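Local coordinates for protein colicin-B (Escherichia coli, PDB 1RH1) that kills Escherichia coli and closely related bacteria by forming channels that depolarise the cytoplasmic membrane and dissipate cellular energy, at residues S215-V218 and P223-V226; L59-L64 and R70-D75; G333-E338 and A471-G476. One frame throughout, in Å; residues are numbered along the deposited sequence.

Contact 1 of 3, residues S215-V218 and P223-V226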
loop_
_atom_site.group_PDB
_atom_site.type_symbol
_atom_site.label_atom_id
_atom_site.label_comp_id
_atom_site.label_asym_id
_atom_site.label_seq_id
_atom_site.Cartn_x
_atom_site.Cartn_y
_atom_site.Cartn_z
ATOM N N SER A 215 -24.743 -3.646 -24.728
ATOM C CA SER A 215 -24.851 -3.611 -23.270
ATOM C C SER A 215 -23.535 -4.004 -22.614
ATOM O O SER A 215 -22.881 -4.954 -23.049
ATOM C CB SER A 215 -25.931 -4.564 -22.731
ATOM O OG SER A 215 -25.618 -5.950 -22.839
ATOM N N ALA A 216 -23.144 -3.308 -21.541
ATOM C CA ALA A 216 -21.888 -3.594 -20.870
ATOM C C ALA A 216 -22.005 -3.641 -19.368
ATOM O O ALA A 216 -22.747 -2.833 -18.806
ATOM C CB ALA A 216 -20.875 -2.549 -21.166
ATOM N N PRO A 217 -21.302 -4.547 -18.672
ATOM C CA PRO A 217 -21.250 -4.586 -17.222
ATOM C C PRO A 217 -20.397 -3.521 -16.529
ATOM O O PRO A 217 -19.295 -3.761 -16.014
ATOM C CB PRO A 217 -20.811 -5.996 -16.948
ATOM C CG PRO A 217 -19.872 -6.273 -18.083
ATOM C CD PRO A 217 -20.645 -5.712 -19.250
ATOM N N VAL A 218 -20.945 -2.299 -16.561
ATOM C CA VAL A 218 -20.407 -1.183 -15.808
ATOM C C VAL A 218 -20.699 -1.509 -14.351
ATOM O O VAL A 218 -19.858 -1.271 -13.478
ATOM C CB VAL A 218 -21.095 0.088 -16.207
ATOM C CG1 VAL A 218 -20.543 1.248 -15.420
ATOM C CG2 VAL A 218 -20.897 0.274 -17.699
ATOM N N PRO A 223 -27.814 -4.334 -12.971
ATOM C CA PRO A 223 -27.854 -4.849 -14.321
ATOM C C PRO A 223 -26.982 -4.045 -15.301
ATOM O O PRO A 223 -26.619 -2.874 -15.079
ATOM C CB PRO A 223 -29.331 -4.851 -14.614
ATOM C CG PRO A 223 -29.845 -3.654 -13.863
ATOM C CD PRO A 223 -29.114 -3.822 -12.557
ATOM N N ASP A 224 -26.629 -4.747 -16.388
ATOM C CA ASP A 224 -25.788 -4.219 -17.444
ATOM C C ASP A 224 -26.324 -2.910 -18.022
ATOM O O ASP A 224 -27.534 -2.745 -18.222
ATOM C CB ASP A 224 -25.672 -5.301 -18.514
ATOM C CG ASP A 224 -24.867 -6.571 -18.168
ATOM O OD1 ASP A 224 -24.331 -7.190 -19.089
ATOM O OD2 ASP A 224 -24.770 -6.973 -17.007
ATOM N N LEU A 225 -25.432 -1.920 -18.203
ATOM C CA LEU A 225 -25.838 -0.630 -18.746
ATOM C C LEU A 225 -25.982 -0.749 -20.254
ATOM O O LEU A 225 -25.216 -1.465 -20.901
ATOM C CB LEU A 225 -24.796 0.403 -18.371
ATOM C CG LEU A 225 -24.979 1.827 -18.842
ATOM C CD1 LEU A 225 -26.257 2.448 -18.338
ATOM C CD2 LEU A 225 -23.803 2.601 -18.322
ATOM N N VAL A 226 -27.016 -0.133 -20.824
ATOM C CA VAL A 226 -27.205 -0.193 -22.258
ATOM C C VAL A 226 -26.573 1.069 -22.781
ATOM O O VAL A 226 -26.870 2.158 -22.290
ATOM C CB VAL A 226 -28.711 -0.258 -22.588
ATOM C CG1 VAL A 226 -29.002 0.145 -24.015
ATOM C CG2 VAL A 226 -29.172 -1.688 -22.499
#
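Ala-216 O is held by two backbone N-H groups, one from each segment. Leu-225 N reaches it across the contact at 2.9 Å, and Val-218 N folds back onto it from within 215-218, also at 2.9 Å. The two donors come from opposite faces of the carbonyl plane, and the bond from Leu-225 is somewhat bent, 139° at its hydrogen. The bond from Val-218 closes an inverse gamma turn centred on Pro-217, so the chain turns immediately where the pairing stops. The return bond, Ala-216 N to Leu-225 O, is shorter at 2.8 Å and straighter at 162°; Ser-215 CA adds a C-H...O contact to that same Leu-225 O at 3.2 Å. Ala-216 and Leu-225 thus form an antiparallel hydrogen-bonded pair, and Ser-215 with Val-226 the adjoining non-hydrogen-bonded pair.

On the face of Leu-225, its CG lies opposite the backbone N (chi1 179°), and the CD2 methyl meets Val-218 CG2 at 3.8 Å, the two side chains meeting at a slant. Both also touch Ile-283 of strand 281-286, which extends this patch into a third strand. Beyond the last pair, Asp-224 and Pro-217 run alongside each other in the same direction: carboxylate OD1 stands 4.0 Å from Pro-217 CD, a van der Waals neighbour of the ring. On the other face, Ser-215 CB approaches Val-226 CG2 at 4.3 Å. Backbone hydrogen bonds from Ser-215 to Val-198 and from Val-226 to Val-88 tie the pair to strands on its two outer edges. This is the loop end of a beta hairpin, where strands 213-216 and 225-228 are joined by eight residues, within a larger mixed sheet.

Contact 2 of 3, residues L59-L64 and R70-D75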
loop_
_atom_site.group_PDB
_atom_site.type_symbol
_atom_site.label_atom_id
_atom_site.label_comp_id
_atom_site.label_asym_id
_atom_site.label_seq_id
_atom_site.Cartn_x
_atom_site.Cartn_y
_atom_site.Cartn_z
ATOM N N LEU A 59 -35.775 3.421 -21.567
ATOM C CA LEU A 59 -35.586 4.662 -22.329
ATOM C C LEU A 59 -34.140 5.159 -22.265
ATOM O O LEU A 59 -33.376 4.848 -21.335
ATOM C CB LEU A 59 -36.498 5.773 -21.809
ATOM C CG LEU A 59 -36.026 6.607 -20.612
ATOM C CD1 LEU A 59 -36.854 7.866 -20.504
ATOM C CD2 LEU A 59 -36.089 5.783 -19.354
ATOM N N VAL A 60 -33.732 5.929 -23.273
ATOM C CA VAL A 60 -32.379 6.483 -23.269
ATOM C C VAL A 60 -32.494 7.700 -22.367
ATOM O O VAL A 60 -32.986 8.765 -22.750
ATOM C CB VAL A 60 -31.952 6.816 -24.751
ATOM C CG1 VAL A 60 -30.690 7.640 -24.830
ATOM C CG2 VAL A 60 -31.567 5.516 -25.444
ATOM N N GLN A 61 -32.070 7.509 -21.117
ATOM C CA GLN A 61 -32.334 8.559 -20.164
ATOM C C GLN A 61 -31.431 9.743 -20.221
ATOM O O GLN A 61 -31.936 10.841 -20.039
ATOM C CB GLN A 61 -32.325 8.024 -18.741
ATOM C CG GLN A 61 -31.083 7.380 -18.226
ATOM C CD GLN A 61 -31.243 7.123 -16.760
ATOM O OE1 GLN A 61 -31.293 5.984 -16.316
ATOM N NE2 GLN A 61 -31.316 8.221 -16.014
ATOM N N SER A 62 -30.154 9.557 -20.533
ATOM C CA SER A 62 -29.220 10.668 -20.561
ATOM C C SER A 62 -28.127 10.512 -21.607
ATOM O O SER A 62 -28.042 9.504 -22.296
ATOM C CB SER A 62 -28.626 10.795 -19.174
ATOM O OG SER A 62 -27.961 12.032 -19.020
ATOM N N VAL A 63 -27.285 11.533 -21.751
ATOM C CA VAL A 63 -26.170 11.550 -22.700
ATOM C C VAL A 63 -24.854 11.621 -21.954
ATOM O O VAL A 63 -24.600 12.494 -21.125
ATOM C CB VAL A 63 -26.259 12.770 -23.645
ATOM C CG1 VAL A 63 -25.104 12.831 -24.610
ATOM C CG2 VAL A 63 -27.506 12.636 -24.477
ATOM N N LEU A 64 -23.994 10.706 -22.338
ATOM C CA LEU A 64 -22.671 10.623 -21.779
ATOM C C LEU A 64 -21.563 11.259 -22.627
ATOM O O LEU A 64 -20.943 10.577 -23.461
ATOM C CB LEU A 64 -22.439 9.156 -21.543
ATOM C CG LEU A 64 -22.323 8.638 -20.128
ATOM C CD1 LEU A 64 -23.287 9.326 -19.181
ATOM C CD2 LEU A 64 -22.523 7.141 -20.211
ATOM N N ARG A 70 -23.014 12.742 -14.783
ATOM C CA ARG A 70 -24.449 12.540 -14.902
ATOM C C ARG A 70 -25.002 11.529 -13.911
ATOM O O ARG A 70 -24.466 10.460 -13.621
ATOM C CB ARG A 70 -24.801 12.062 -16.292
ATOM C CG ARG A 70 -24.447 13.009 -17.404
ATOM C CD ARG A 70 -25.375 14.192 -17.493
ATOM N NE ARG A 70 -25.768 14.291 -18.889
ATOM C CZ ARG A 70 -26.834 14.944 -19.345
ATOM N NH1 ARG A 70 -27.650 15.594 -18.511
ATOM N NH2 ARG A 70 -27.086 14.903 -20.656
ATOM N N ARG A 71 -26.159 11.970 -13.437
ATOM C CA ARG A 71 -26.982 11.282 -12.477
ATOM C C ARG A 71 -27.954 10.388 -13.236
ATOM O O ARG A 71 -28.919 10.818 -13.878
ATOM C CB ARG A 71 -27.621 12.388 -11.685
ATOM C CG ARG A 71 -28.479 11.971 -10.539
ATOM C CD ARG A 71 -28.706 13.189 -9.675
ATOM N NE ARG A 71 -29.545 12.775 -8.566
ATOM C CZ ARG A 71 -29.057 12.499 -7.351
ATOM N NH1 ARG A 71 -27.748 12.594 -7.085
ATOM N NH2 ARG A 71 -29.892 12.114 -6.380
ATOM N N ILE A 72 -27.588 9.103 -13.211
ATOM C CA ILE A 72 -28.296 8.043 -13.925
ATOM C C ILE A 72 -29.028 7.154 -12.918
ATOM O O ILE A 72 -28.484 6.718 -11.905
ATOM C CB ILE A 72 -27.193 7.340 -14.809
ATOM C CG1 ILE A 72 -27.017 8.251 -15.990
ATOM C CG2 ILE A 72 -27.543 6.007 -15.426
ATOM C CD1 ILE A 72 -25.687 8.007 -16.669
ATOM N N ILE A 73 -30.329 6.978 -13.217
ATOM C CA ILE A 73 -31.304 6.316 -12.351
ATOM C C ILE A 73 -31.667 4.924 -12.834
ATOM O O ILE A 73 -32.024 4.792 -13.996
ATOM C CB ILE A 73 -32.569 7.221 -12.283
ATOM C CG1 ILE A 73 -32.253 8.615 -11.811
ATOM C CG2 ILE A 73 -33.527 6.640 -11.277
ATOM C CD1 ILE A 73 -33.472 9.536 -11.937
ATOM N N LEU A 74 -31.618 3.867 -12.021
ATOM C CA LEU A 74 -31.993 2.517 -12.465
ATOM C C LEU A 74 -33.503 2.398 -12.482
ATOM O O LEU A 74 -34.153 2.865 -11.542
ATOM C CB LEU A 74 -31.409 1.472 -11.522
ATOM C CG LEU A 74 -31.543 0.006 -11.856
ATOM C CD1 LEU A 74 -30.914 -0.303 -13.191
ATOM C CD2 LEU A 74 -30.814 -0.804 -10.809
ATOM N N ASP A 75 -34.084 1.782 -13.526
ATOM C CA ASP A 75 -35.548 1.699 -13.719
ATOM C C ASP A 75 -36.196 3.088 -13.586
ATOM O O ASP A 75 -37.218 3.280 -12.913
ATOM C CB ASP A 75 -36.212 0.743 -12.690
ATOM C CG ASP A 75 -35.742 -0.710 -12.670
ATOM O OD1 ASP A 75 -35.665 -1.287 -11.582
ATOM O OD2 ASP A 75 -35.470 -1.275 -13.727
#
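Arg-70 folds its side chain back onto Ser-62 and Val-63, while Gln-61 and Ile-72 fill the contact further along. The arginine leaves the backbone with CG anti to its carbonyl carbon (chi1 -61°) and bends again at the next two torsions, which lays the guanidinium against the other segment. Its NE donates to Val-63 O at 3.1 Å in a fairly straight bond, 160° at the hydrogen, with the oxygen near the guanidinium plane; NH2 adds a weak bond to the same oxygen. Ser-62 OG sits over one face of the group, 3.1 Å from Arg-70 CZ; the angles to NE and NH2 are too poor for hydrogen bonds, so the hydroxyl simply rests on the flat group. A long, weak ion pair links NH1 to Glu-244.

Strands 62-64 and 70-73 belong to the same mixed sheet but are not paired with each other: their axes come no closer than 8.2 Å and run at 131°. Strand 62-64 pairs in parallel with 87-90, and 70-73 antiparallel with 139-146, so side chains bridge the gap between them.

Gln-61 reaches across with an extended chain, and its terminal amide lies against the backbone of Ile-72 and Ile-73. Ile-72 extends CD1 to Leu-64 CD1 at 3.7 Å; Val-88 touches both side chains, Met-142 packs on Ile-72, and Thr-144 on Leu-64.

Contact 3 of 3, residues G333-E338 and A471-G476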
loop_
_atom_site.group_PDB
_atom_site.type_symbol
_atom_site.label_atom_id
_atom_site.label_comp_id
_atom_site.label_asym_id
_atom_site.label_seq_id
_atom_site.Cartn_x
_atom_site.Cartn_y
_atom_site.Cartn_z
ATOM N N GLY A 333 34.080 -7.266 11.548
ATOM C CA GLY A 333 34.648 -8.312 10.730
ATOM C C GLY A 333 35.966 -7.855 10.159
ATOM O O GLY A 333 36.949 -8.572 10.302
ATOM N N ASP A 334 35.983 -6.650 9.580
ATOM C CA ASP A 334 37.194 -6.085 9.036
ATOM C C ASP A 334 38.218 -5.914 10.144
ATOM O O ASP A 334 39.240 -6.587 10.006
ATOM C CB ASP A 334 36.897 -4.735 8.356
ATOM C CG ASP A 334 36.159 -4.781 7.001
ATOM O OD1 ASP A 334 35.701 -3.736 6.543
ATOM O OD2 ASP A 334 36.036 -5.832 6.370
ATOM N N LYS A 335 37.988 -5.159 11.246
ATOM C CA LYS A 335 38.927 -4.978 12.367
ATOM C C LYS A 335 39.434 -6.254 13.020
ATOM O O LYS A 335 40.635 -6.493 13.105
ATOM C CB LYS A 335 38.299 -4.125 13.468
ATOM C CG LYS A 335 39.046 -3.949 14.808
ATOM C CD LYS A 335 38.387 -2.795 15.557
ATOM C CE LYS A 335 39.139 -2.255 16.778
ATOM N NZ LYS A 335 38.991 -3.074 17.972
ATOM N N VAL A 336 38.557 -7.119 13.504
ATOM C CA VAL A 336 39.003 -8.375 14.083
ATOM C C VAL A 336 39.644 -9.206 12.977
ATOM O O VAL A 336 40.655 -9.846 13.195
ATOM C CB VAL A 336 37.765 -9.052 14.726
ATOM C CG1 VAL A 336 38.122 -10.378 15.321
ATOM C CG2 VAL A 336 37.248 -8.194 15.864
ATOM N N GLY A 337 39.137 -9.107 11.754
ATOM C CA GLY A 337 39.638 -9.831 10.603
ATOM C C GLY A 337 41.129 -9.672 10.351
ATOM O O GLY A 337 41.796 -10.713 10.373
ATOM N N GLU A 338 41.711 -8.462 10.157
ATOM C CA GLU A 338 43.148 -8.350 9.905
ATOM C C GLU A 338 44.003 -8.711 11.156
ATOM O O GLU A 338 45.132 -8.257 11.358
ATOM C CB GLU A 338 43.490 -6.888 9.341
ATOM C CG GLU A 338 43.164 -6.459 7.835
ATOM C CD GLU A 338 44.097 -6.644 6.576
ATOM O OE1 GLU A 338 44.252 -5.708 5.785
ATOM O OE2 GLU A 338 44.603 -7.728 6.293
ATOM N N ALA A 471 30.867 -0.923 20.194
ATOM C CA ALA A 471 31.622 -0.711 21.404
ATOM C C ALA A 471 32.987 -1.297 21.112
ATOM O O ALA A 471 33.942 -0.632 21.484
ATOM C CB ALA A 471 31.037 -1.452 22.593
ATOM N N LEU A 472 33.128 -2.479 20.446
ATOM C CA LEU A 472 34.420 -3.112 20.106
ATOM C C LEU A 472 35.239 -2.304 19.108
ATOM O O LEU A 472 36.453 -2.188 19.305
ATOM C CB LEU A 472 34.226 -4.519 19.512
ATOM C CG LEU A 472 35.395 -5.240 18.818
ATOM C CD1 LEU A 472 36.449 -5.610 19.820
ATOM C CD2 LEU A 472 34.945 -6.542 18.214
ATOM N N ILE A 473 34.635 -1.698 18.068
ATOM C CA ILE A 473 35.416 -0.920 17.119
ATOM C C ILE A 473 35.797 0.425 17.709
ATOM O O ILE A 473 36.354 1.271 17.010
ATOM C CB ILE A 473 34.673 -0.634 15.775
ATOM C CG1 ILE A 473 33.478 0.247 16.019
ATOM C CG2 ILE A 473 34.264 -1.948 15.113
ATOM C CD1 ILE A 473 32.847 0.688 14.698
ATOM N N ALA A 474 35.523 0.631 19.000
ATOM C CA ALA A 474 35.793 1.879 19.708
ATOM C C ALA A 474 36.558 1.661 20.994
ATOM O O ALA A 474 36.923 2.621 21.670
ATOM C CB ALA A 474 34.491 2.586 20.085
ATOM N N PHE A 475 36.785 0.416 21.390
ATOM C CA PHE A 475 37.479 0.197 22.634
ATOM C C PHE A 475 38.968 0.389 22.469
ATOM O O PHE A 475 39.542 0.071 21.419
ATOM C CB PHE A 475 37.243 -1.198 23.126
ATOM C CG PHE A 475 35.943 -1.462 23.852
ATOM C CD1 PHE A 475 35.594 -2.798 24.109
ATOM C CD2 PHE A 475 35.124 -0.414 24.284
ATOM C CE1 PHE A 475 34.427 -3.091 24.804
ATOM C CE2 PHE A 475 33.958 -0.717 24.977
ATOM C CZ PHE A 475 33.618 -2.048 25.233
ATOM N N GLY A 476 39.585 0.952 23.512
ATOM C CA GLY A 476 41.032 1.020 23.518
ATOM C C GLY A 476 41.554 -0.327 24.025
ATOM O O GLY A 476 41.760 -0.474 25.245
#
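The first three torsions of Lys-335 are all near trans and carry its chain straight out toward Leu-472 and Ile-473, and a bend at the fourth (chi4 -79°) swings NZ into a hydrogen bond with Leu-472 O, 3.0 Å long. The ammonium lies above the plane of that carbonyl, 39° out of it, so the approach is not along a lone pair. Leu-472 is the last residue of helix 457-472, and Ile-473 is the first to leave helical geometry. The same oxygen also takes a weak bond from Phe-475 N at 3.4 Å. A positive charge at this C-terminal end would probably interact favourably with the helix dipole.

Short of the ammonium, the aliphatic part of the chain is used as packing surface: Lys-335 CD rests 3.8 Å from Ile-473 CA. The next residue along helix 291-340, Val-336, points its CG2, the branch beside the backbone N, at Leu-472 CD2, 3.7 Å off, and the two side chains cross at about a right angle.

The contact lies in the pore-forming domain, and Leu-472 and Ile-473 fall in a predicted transmembrane stretch. Helices 457-472 and 479-495 follow one another as the hydrophobic hairpin known from channel-forming colicins. Val-482 of the second helix touches both Lys-335 and Val-336, Val-485 and Ile-489 back Leu-472, Tyr-344 of helix 342-357 touches Val-336, and Trp-396 of helix 386-398 meets the Phe-475 ring edge to face.

Overall arrangement
Contacts 1 and 2 are neighbours in one mixed sheet, with centres about 12 Å apart. They touch directly where Pro-223 CG packs on Leu-74 CD1 at 3.6 Å, and strand 87-90 lies between 62-64 of contact 2 and 225-228 of contact 1, pairing in parallel with both. Contact 3 belongs to the helical pore-forming domain at the other end of the elongated chain: its centre is about 71 Å from that of contact 1 and 76 Å from that of contact 2, and the nearest atoms are about 59 and 64 Å away. Helix 291-340, which carries residues 333-338, runs from the strand-rich part of the chain into that domain.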